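Trans-2-enoyl-CoA reductase [NADH] (Treponema denticola ATCC 35405, PDB 4GGO) catalyses the NADH-dependent reduction of the carbon-carbon double bond of trans-2-enoyl-CoA thioesters, converting crotonyl-CoA to butyryl-CoA in fatty acid synthesis. Local coordinates at residues Q314-L323 against R337-L345; W210-S218 against E266-V274. All blocks are in the same frame, centred on the assembly; numbering follows the deposited sequence.

The two contacts meet on one parallel sheet, and their centres lie about 21 Å apart. Interaction 2 sets a helix against strand 270-276; interaction 1 sets another against strand 338-339, its neighbour at the sheet edge. The junction is direct: Ile338 N lies 3.0 Å from Val274 O, a probable hydrogen bond, and Ile338 CD1 packs on Phe273 CB. Each contact also borders the NAD(+) site. In interaction 1 the side chain of Gln314 is about 4 Å from that of Tyr62; in interaction 2 Val274 comes about 5 Å, side chain to side chain, from Lys253. Within 337-345, Glu344 is also hydrogen-bonded to the substrate-binding Tyr234.

Interaction 1: residues Q314-L323 against R337-L345; sequences QITRLYAERL and RIRIDDWEL
Ile340 fits against Gln314, Leu318 and Arg322 of the helix, and the contact illustrates how a backbone carbonyl can be gripped where apolar packing is tight. The amide of Gln314 sends NE2 to Ile340 O over 2.8 Å in an almost straight bond (172°), the oxygen lying in the plane of the amide, while OE1 rests 3.3 Å from Ile340 CD1. Beside it Leu318 CD1 meets Ile338 CG2 at 3.8 Å, the two side chains crossing at about a right angle, and Leu323 reaches Ile338 CD1. These side chains are buried.

Arg317 is a buried charge. It leaves the helix with CG trans to its own N (chi1 176°) and bends at chi3, which lays its guanidinium flat on the indole of Trp343, with Ile340 CB over the opposite face; CZ stands 3.6 Å from the centroid of the six-membered ring, a cation-pi stack. Its edge is used too: NH1 bridges to Asp342 OD1, on the syn lone pair, and NH2 has Glu309 as a stronger partner than the weakly bonded Ile340 O. The more open side belongs to the partly exposed Trp343, Asp342 and Arg322. There Arg322 NH2 lies 2.9 Å from Asp342 OD2, a salt bridge whose hydrogen bond is weak (120°), and 2.9 Å from the carbonyl Arg339 O in a straighter hydrogen bond. A water links Arg322 NE to Arg339 N.

In the fold, helix 311-323 packs on the face of the parallel sheet near its last strand, 338-339, with Leu318 also on Tyr232 and Ser275, while Thr316 and Tyr319 turn to helix 61-74.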
# COMPACT_ATOMS: atom_id res chain seq x y z
N GLN A 314 -10.51 0.23 -2.38
CA GLN A 314 -9.75 1.17 -3.18
C GLN A 314 -9.24 0.56 -4.48
O GLN A 314 -9.44 1.12 -5.56
CB GLN A 314 -8.55 1.68 -2.38
CG GLN A 314 -8.83 2.90 -1.53
CD GLN A 314 -8.49 4.19 -2.26
OE1 GLN A 314 -7.32 4.51 -2.47
NE2 GLN A 314 -9.52 4.94 -2.64
N ILE A 315 -8.59 -0.59 -4.37
CA ILE A 315 -7.92 -1.19 -5.52
C ILE A 315 -8.89 -1.83 -6.52
O ILE A 315 -8.68 -1.74 -7.73
CB ILE A 315 -6.85 -2.21 -5.07
CG1 ILE A 315 -5.84 -1.53 -4.14
CG2 ILE A 315 -6.14 -2.80 -6.28
CD1 ILE A 315 -5.27 -0.24 -4.69
N THR A 316 -9.94 -2.47 -6.02
CA THR A 316 -10.97 -2.99 -6.91
C THR A 316 -11.60 -1.85 -7.71
O THR A 316 -11.87 -2.01 -8.90
CB THR A 316 -12.07 -3.76 -6.15
OG1 THR A 316 -12.54 -2.98 -5.04
CG2 THR A 316 -11.53 -5.09 -5.65
N ARG A 317 -11.81 -0.71 -7.06
CA ARG A 317 -12.33 0.46 -7.76
C ARG A 317 -11.31 0.97 -8.78
O ARG A 317 -11.67 1.40 -9.88
CB ARG A 317 -12.70 1.58 -6.78
CG ARG A 317 -13.16 2.86 -7.47
CD ARG A 317 -14.07 3.70 -6.57
NE ARG A 317 -13.36 4.33 -5.46
CZ ARG A 317 -12.79 5.53 -5.52
NH1 ARG A 317 -12.83 6.23 -6.65
NH2 ARG A 317 -12.17 6.03 -4.46
N LEU A 318 -10.03 0.91 -8.41
CA LEU A 318 -8.94 1.29 -9.30
C LEU A 318 -8.95 0.47 -10.59
O LEU A 318 -8.86 1.02 -11.68
CB LEU A 318 -7.60 1.14 -8.59
CG LEU A 318 -6.35 1.34 -9.46
CD1 LEU A 318 -6.23 2.79 -9.92
CD2 LEU A 318 -5.10 0.91 -8.70
N TYR A 319 -9.04 -0.85 -10.45
CA TYR A 319 -9.07 -1.74 -11.60
C TYR A 319 -10.32 -1.52 -12.45
O TYR A 319 -10.23 -1.37 -13.67
CB TYR A 319 -9.03 -3.21 -11.15
CG TYR A 319 -7.64 -3.77 -10.91
CD1 TYR A 319 -6.87 -3.36 -9.82
CD2 TYR A 319 -7.11 -4.73 -11.76
CE1 TYR A 319 -5.61 -3.89 -9.60
CE2 TYR A 319 -5.85 -5.27 -11.55
CZ TYR A 319 -5.10 -4.84 -10.46
OH TYR A 319 -3.85 -5.37 -10.25
N ALA A 320 -11.47 -1.50 -11.80
CA ALA A 320 -12.75 -1.45 -12.50
C ALA A 320 -13.09 -0.08 -13.08
O ALA A 320 -13.71 0.02 -14.14
CB ALA A 320 -13.86 -1.92 -11.58
N GLU A 321 -12.67 0.99 -12.39
CA GLU A 321 -13.10 2.33 -12.76
C GLU A 321 -11.98 3.24 -13.26
O GLU A 321 -12.21 4.43 -13.52
CB GLU A 321 -13.83 2.99 -11.59
CG GLU A 321 -15.20 2.41 -11.29
CD GLU A 321 -16.28 2.92 -12.23
OE1 GLU A 321 -17.00 3.87 -11.85
OE2 GLU A 321 -16.40 2.39 -13.35
N ARG A 322 -10.77 2.71 -13.39
CA ARG A 322 -9.65 3.48 -13.93
C ARG A 322 -8.89 2.70 -15.00
O ARG A 322 -8.80 3.12 -16.15
CB ARG A 322 -8.69 3.91 -12.82
CG ARG A 322 -9.28 4.83 -11.77
CD ARG A 322 -9.66 6.18 -12.34
NE ARG A 322 -9.99 7.14 -11.29
CZ ARG A 322 -11.16 7.20 -10.67
NH1 ARG A 322 -12.13 6.36 -11.00
NH2 ARG A 322 -11.37 8.11 -9.73
N LEU A 323 -8.34 1.55 -14.61
CA LEU A 323 -7.49 0.77 -15.49
C LEU A 323 -8.27 0.04 -16.58
O LEU A 323 -7.91 0.09 -17.75
CB LEU A 323 -6.65 -0.23 -14.68
CG LEU A 323 -5.80 0.35 -13.55
CD1 LEU A 323 -5.01 -0.75 -12.86
CD2 LEU A 323 -4.87 1.44 -14.08
N ARG A 337 -1.95 12.15 -13.41
CA ARG A 337 -1.94 11.20 -12.31
C ARG A 337 -3.31 10.57 -12.15
O ARG A 337 -4.34 11.24 -12.28
CB ARG A 337 -1.55 11.90 -11.00
CG ARG A 337 -0.19 12.57 -11.02
CD ARG A 337 0.05 13.39 -9.75
NE ARG A 337 -0.98 14.41 -9.56
CZ ARG A 337 -0.81 15.53 -8.87
NH1 ARG A 337 0.37 15.79 -8.31
NH2 ARG A 337 -1.80 16.40 -8.76
N ILE A 338 -3.34 9.27 -11.87
CA ILE A 338 -4.58 8.60 -11.52
C ILE A 338 -4.96 8.98 -10.09
O ILE A 338 -4.12 8.93 -9.20
CB ILE A 338 -4.45 7.07 -11.63
CG1 ILE A 338 -4.18 6.66 -13.08
CG2 ILE A 338 -5.71 6.38 -11.12
CD1 ILE A 338 -4.01 5.16 -13.27
N ARG A 339 -6.21 9.38 -9.89
CA ARG A 339 -6.67 9.83 -8.58
C ARG A 339 -7.81 8.97 -8.05
O ARG A 339 -8.93 9.05 -8.54
CB ARG A 339 -7.12 11.29 -8.65
CG ARG A 339 -6.08 12.25 -9.19
CD ARG A 339 -4.88 12.35 -8.26
NE ARG A 339 -5.23 12.94 -6.97
CZ ARG A 339 -5.17 14.24 -6.71
NH1 ARG A 339 -4.79 15.09 -7.64
NH2 ARG A 339 -5.51 14.69 -5.50
N ILE A 340 -7.52 8.15 -7.04
CA ILE A 340 -8.58 7.44 -6.33
C ILE A 340 -8.68 7.94 -4.89
O ILE A 340 -9.31 7.30 -4.05
CB ILE A 340 -8.42 5.91 -6.38
CG1 ILE A 340 -7.10 5.48 -5.75
CG2 ILE A 340 -8.52 5.41 -7.82
CD1 ILE A 340 -6.92 3.98 -5.68
N ASP A 341 -8.05 9.08 -4.64
CA ASP A 341 -8.24 9.80 -3.39
C ASP A 341 -9.30 10.88 -3.62
O ASP A 341 -9.45 11.81 -2.83
CB ASP A 341 -6.93 10.44 -2.92
CG ASP A 341 -6.37 11.43 -3.92
OD1 ASP A 341 -6.71 11.33 -5.12
OD2 ASP A 341 -5.58 12.30 -3.51
N ASP A 342 -10.03 10.74 -4.72
CA ASP A 342 -11.02 11.73 -5.13
C ASP A 342 -12.20 11.83 -4.16
O ASP A 342 -12.76 12.90 -3.98
CB ASP A 342 -11.49 11.48 -6.56
CG ASP A 342 -11.95 10.05 -6.79
OD1 ASP A 342 -11.60 9.16 -5.98
OD2 ASP A 342 -12.66 9.80 -7.78
N TRP A 343 -12.56 10.71 -3.54
CA TRP A 343 -13.63 10.72 -2.54
C TRP A 343 -13.14 11.34 -1.24
O TRP A 343 -13.88 12.05 -0.56
CB TRP A 343 -14.15 9.30 -2.29
CG TRP A 343 -14.81 8.67 -3.48
CD1 TRP A 343 -15.02 9.24 -4.70
CD2 TRP A 343 -15.35 7.35 -3.56
NE1 TRP A 343 -15.66 8.35 -5.54
CE2 TRP A 343 -15.87 7.18 -4.86
CE3 TRP A 343 -15.44 6.28 -2.65
CZ2 TRP A 343 -16.47 6.00 -5.27
CZ3 TRP A 343 -16.04 5.11 -3.07
CH2 TRP A 343 -16.55 4.97 -4.37
N GLU A 344 -11.88 11.07 -0.89
CA GLU A 344 -11.29 11.64 0.32
C GLU A 344 -11.18 13.16 0.22
O GLU A 344 -11.50 13.88 1.17
CB GLU A 344 -9.90 11.05 0.59
CG GLU A 344 -9.10 11.82 1.64
CD GLU A 344 -7.78 11.16 1.98
OE1 GLU A 344 -7.55 10.03 1.51
OE2 GLU A 344 -6.98 11.77 2.72
N LEU A 345 -10.74 13.64 -0.93
CA LEU A 345 -10.47 15.07 -1.10
C LEU A 345 -11.67 15.84 -1.65
O LEU A 345 -11.52 16.98 -2.09
CB LEU A 345 -9.24 15.29 -1.97
CG LEU A 345 -7.92 14.81 -1.37
CD1 LEU A 345 -6.76 15.10 -2.31
CD2 LEU A 345 -7.68 15.44 -0.01
O HOH W 1 -8.17 9.25 -11.91

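Interaction 2: residues W210-S218 against E266-V274; sequences WERWIKQLS and ENPSIRAFV
Trp210, which has more surface buried here than any other residue of the pair, drives its indole toward strand 270-274 and exemplifies how one large side chain can span the gap between a helix and a sheet. CG stands opposite the backbone N (chi1 180°), which carries the six-membered ring across to the strand, CH2 3.5 Å from Phe273 O and CZ2 4.3 Å from Ala272 CB; Val274 CG2 lies a little farther off, near CZ3. The strand meets the ring obliquely. NE1 donates to Thr229 OG1, outside the two segments, which helps fix the rotation of the indole, and Leu256, Ala260 and Leu263 of helix 248-266 pack against the ring as well.

One turn further on, Ile214 makes the second contact, CG2 touching Ile270 CD1 at 3.8 Å in a purely apolar pairing. Asn267, third in buried surface, leans on Ile214 and Ser218 just where helix 248-266 has ended, and opens the type I turn, Asn267 to Ile270, that leads into the strand. Around it lies a looser, charged margin, open to solvent at Lys215 and Glu266: Glu266 OE1 is 4.1 Å from Lys215 NZ, too far for a salt bridge. Glu211 OE2 is 4.2 Å from Glu266 OE1, a like-charge approach probably eased by the salt bridge of Glu211 OE1 with Arg262 and by nearby Lys215.

Helix 210-218 and strand 270-274 run almost exactly antiparallel (170°), their axes 12.2 Å apart at closest. A helix laid antiparallel to the strands of a parallel sheet, with helices 208-219 and 248-266 each leading into the next strand, is the beta-alpha-beta layering of the Rossmann fold.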
# COMPACT_ATOMS: atom_id res chain seq x y z
N TRP A 210 11.77 1.90 -9.31
CA TRP A 210 10.65 1.66 -10.22
C TRP A 210 11.14 1.68 -11.66
O TRP A 210 10.88 0.76 -12.43
CB TRP A 210 9.59 2.74 -10.01
CG TRP A 210 8.39 2.62 -10.90
CD1 TRP A 210 7.93 1.49 -11.52
CD2 TRP A 210 7.48 3.67 -11.26
NE1 TRP A 210 6.80 1.77 -12.24
CE2 TRP A 210 6.50 3.10 -12.10
CE3 TRP A 210 7.40 5.03 -10.95
CZ2 TRP A 210 5.46 3.85 -12.64
CZ3 TRP A 210 6.37 5.77 -11.48
CH2 TRP A 210 5.41 5.18 -12.32
N GLU A 211 11.86 2.74 -12.01
CA GLU A 211 12.40 2.90 -13.36
C GLU A 211 13.42 1.80 -13.66
O GLU A 211 13.52 1.34 -14.79
CB GLU A 211 13.04 4.28 -13.52
CG GLU A 211 13.39 4.65 -14.95
CD GLU A 211 13.88 6.07 -15.08
OE1 GLU A 211 14.45 6.60 -14.10
OE2 GLU A 211 13.69 6.67 -16.16
N ARG A 212 14.16 1.39 -12.64
CA ARG A 212 15.15 0.33 -12.79
C ARG A 212 14.46 -0.99 -13.10
O ARG A 212 14.92 -1.76 -13.95
CB ARG A 212 16.01 0.20 -11.54
CG ARG A 212 17.28 -0.61 -11.73
CD ARG A 212 18.07 -0.74 -10.44
NE ARG A 212 19.33 -1.44 -10.62
CZ ARG A 212 20.51 -0.84 -10.74
NH1 ARG A 212 20.60 0.48 -10.69
NH2 ARG A 212 21.61 -1.57 -10.90
N TRP A 213 13.34 -1.25 -12.42
CA TRP A 213 12.54 -2.44 -12.68
C TRP A 213 12.05 -2.46 -14.12
O TRP A 213 12.15 -3.47 -14.81
CB TRP A 213 11.35 -2.52 -11.73
CG TRP A 213 11.63 -3.24 -10.44
CD1 TRP A 213 11.95 -2.67 -9.24
CD2 TRP A 213 11.61 -4.65 -10.23
NE1 TRP A 213 12.14 -3.65 -8.29
CE2 TRP A 213 11.93 -4.88 -8.87
CE3 TRP A 213 11.36 -5.75 -11.05
CZ2 TRP A 213 12.01 -6.16 -8.32
CZ3 TRP A 213 11.43 -7.02 -10.50
CH2 TRP A 213 11.75 -7.21 -9.15
N ILE A 214 11.51 -1.33 -14.57
CA ILE A 214 10.94 -1.22 -15.91
C ILE A 214 12.01 -1.36 -17.00
O ILE A 214 11.83 -2.12 -17.95
CB ILE A 214 10.19 0.11 -16.11
CG1 ILE A 214 9.05 0.23 -15.08
CG2 ILE A 214 9.65 0.21 -17.52
CD1 ILE A 214 8.06 -0.91 -15.14
N LYS A 215 13.11 -0.63 -16.86
CA LYS A 215 14.18 -0.65 -17.85
C LYS A 215 14.81 -2.04 -18.02
O LYS A 215 15.15 -2.44 -19.13
CB LYS A 215 15.25 0.39 -17.52
CG LYS A 215 14.79 1.83 -17.67
CD LYS A 215 15.87 2.81 -17.24
CE LYS A 215 17.05 2.79 -18.20
NZ LYS A 215 16.68 3.28 -19.55
N GLN A 216 14.95 -2.76 -16.92
CA GLN A 216 15.49 -4.12 -16.97
C GLN A 216 14.52 -5.08 -17.65
O GLN A 216 14.93 -5.91 -18.46
CB GLN A 216 15.85 -4.63 -15.57
CG GLN A 216 17.10 -4.00 -14.98
CD GLN A 216 17.60 -4.75 -13.75
OE1 GLN A 216 17.20 -5.88 -13.50
NE2 GLN A 216 18.48 -4.12 -12.99
N LEU A 217 13.24 -4.97 -17.30
CA LEU A 217 12.21 -5.82 -17.89
C LEU A 217 12.05 -5.53 -19.38
O LEU A 217 11.88 -6.44 -20.19
CB LEU A 217 10.88 -5.63 -17.17
CG LEU A 217 10.79 -6.18 -15.74
CD1 LEU A 217 9.48 -5.78 -15.09
CD2 LEU A 217 10.95 -7.70 -15.74
N SER A 218 12.12 -4.25 -19.74
CA SER A 218 12.01 -3.83 -21.13
C SER A 218 13.17 -4.38 -21.96
O SER A 218 12.99 -4.80 -23.10
CB SER A 218 11.99 -2.31 -21.23
OG SER A 218 12.11 -1.88 -22.58
N GLU A 266 10.37 7.60 -22.91
CA GLU A 266 11.38 6.71 -23.47
C GLU A 266 10.78 5.38 -23.93
O GLU A 266 11.40 4.64 -24.70
CB GLU A 266 12.48 6.48 -22.43
CG GLU A 266 13.11 7.77 -21.93
CD GLU A 266 14.09 7.57 -20.80
OE1 GLU A 266 14.17 6.44 -20.28
OE2 GLU A 266 14.78 8.54 -20.43
N ASN A 267 9.57 5.08 -23.46
CA ASN A 267 8.86 3.89 -23.90
C ASN A 267 7.48 4.26 -24.45
O ASN A 267 6.50 4.24 -23.71
CB ASN A 267 8.69 2.88 -22.76
CG ASN A 267 9.98 2.63 -21.98
OD1 ASN A 267 10.71 3.57 -21.65
ND2 ASN A 267 10.26 1.37 -21.68
N PRO A 268 7.41 4.59 -25.74
CA PRO A 268 6.12 4.94 -26.37
C PRO A 268 5.13 3.78 -26.35
O PRO A 268 3.94 3.98 -26.62
CB PRO A 268 6.52 5.26 -27.82
CG PRO A 268 7.94 5.69 -27.73
CD PRO A 268 8.54 4.82 -26.65
N SER A 269 5.61 2.58 -26.03
CA SER A 269 4.77 1.40 -25.97
C SER A 269 4.33 1.08 -24.55
O SER A 269 3.91 -0.04 -24.26
CB SER A 269 5.52 0.20 -26.55
OG SER A 269 6.68 -0.09 -25.78
N ILE A 270 4.41 2.07 -23.66
CA ILE A 270 4.07 1.86 -22.26
C ILE A 270 3.11 2.92 -21.73
O ILE A 270 2.99 4.01 -22.30
CB ILE A 270 5.33 1.80 -21.37
CG1 ILE A 270 5.18 0.75 -20.28
CG2 ILE A 270 5.65 3.17 -20.78
CD1 ILE A 270 6.44 0.53 -19.46
N ARG A 271 2.42 2.59 -20.65
CA ARG A 271 1.51 3.53 -19.99
C ARG A 271 1.81 3.60 -18.50
O ARG A 271 1.33 2.78 -17.72
CB ARG A 271 0.05 3.13 -20.23
CG ARG A 271 -0.41 3.31 -21.67
CD ARG A 271 -1.86 2.89 -21.86
NE ARG A 271 -2.03 1.45 -21.70
CZ ARG A 271 -3.20 0.82 -21.83
NH1 ARG A 271 -4.30 1.51 -22.11
NH2 ARG A 271 -3.27 -0.49 -21.66
N ALA A 272 2.62 4.58 -18.11
CA ALA A 272 3.05 4.74 -16.73
C ALA A 272 2.27 5.84 -16.02
O ALA A 272 2.06 6.92 -16.58
CB ALA A 272 4.54 5.02 -16.66
N PHE A 273 1.85 5.57 -14.79
CA PHE A 273 1.11 6.54 -14.00
C PHE A 273 1.52 6.51 -12.54
O PHE A 273 1.90 5.46 -12.02
CB PHE A 273 -0.40 6.26 -14.06
CG PHE A 273 -0.96 6.18 -15.45
CD1 PHE A 273 -1.40 7.32 -16.09
CD2 PHE A 273 -1.08 4.96 -16.09
CE1 PHE A 273 -1.94 7.25 -17.36
CE2 PHE A 273 -1.61 4.89 -17.37
CZ PHE A 273 -2.04 6.03 -18.00
N VAL A 274 1.45 7.66 -11.89
CA VAL A 274 1.43 7.69 -10.44
C VAL A 274 -0.03 7.61 -10.03
O VAL A 274 -0.86 8.38 -10.51
CB VAL A 274 2.05 8.97 -9.87
CG1 VAL A 274 1.78 9.07 -8.37
CG2 VAL A 274 3.55 9.01 -10.14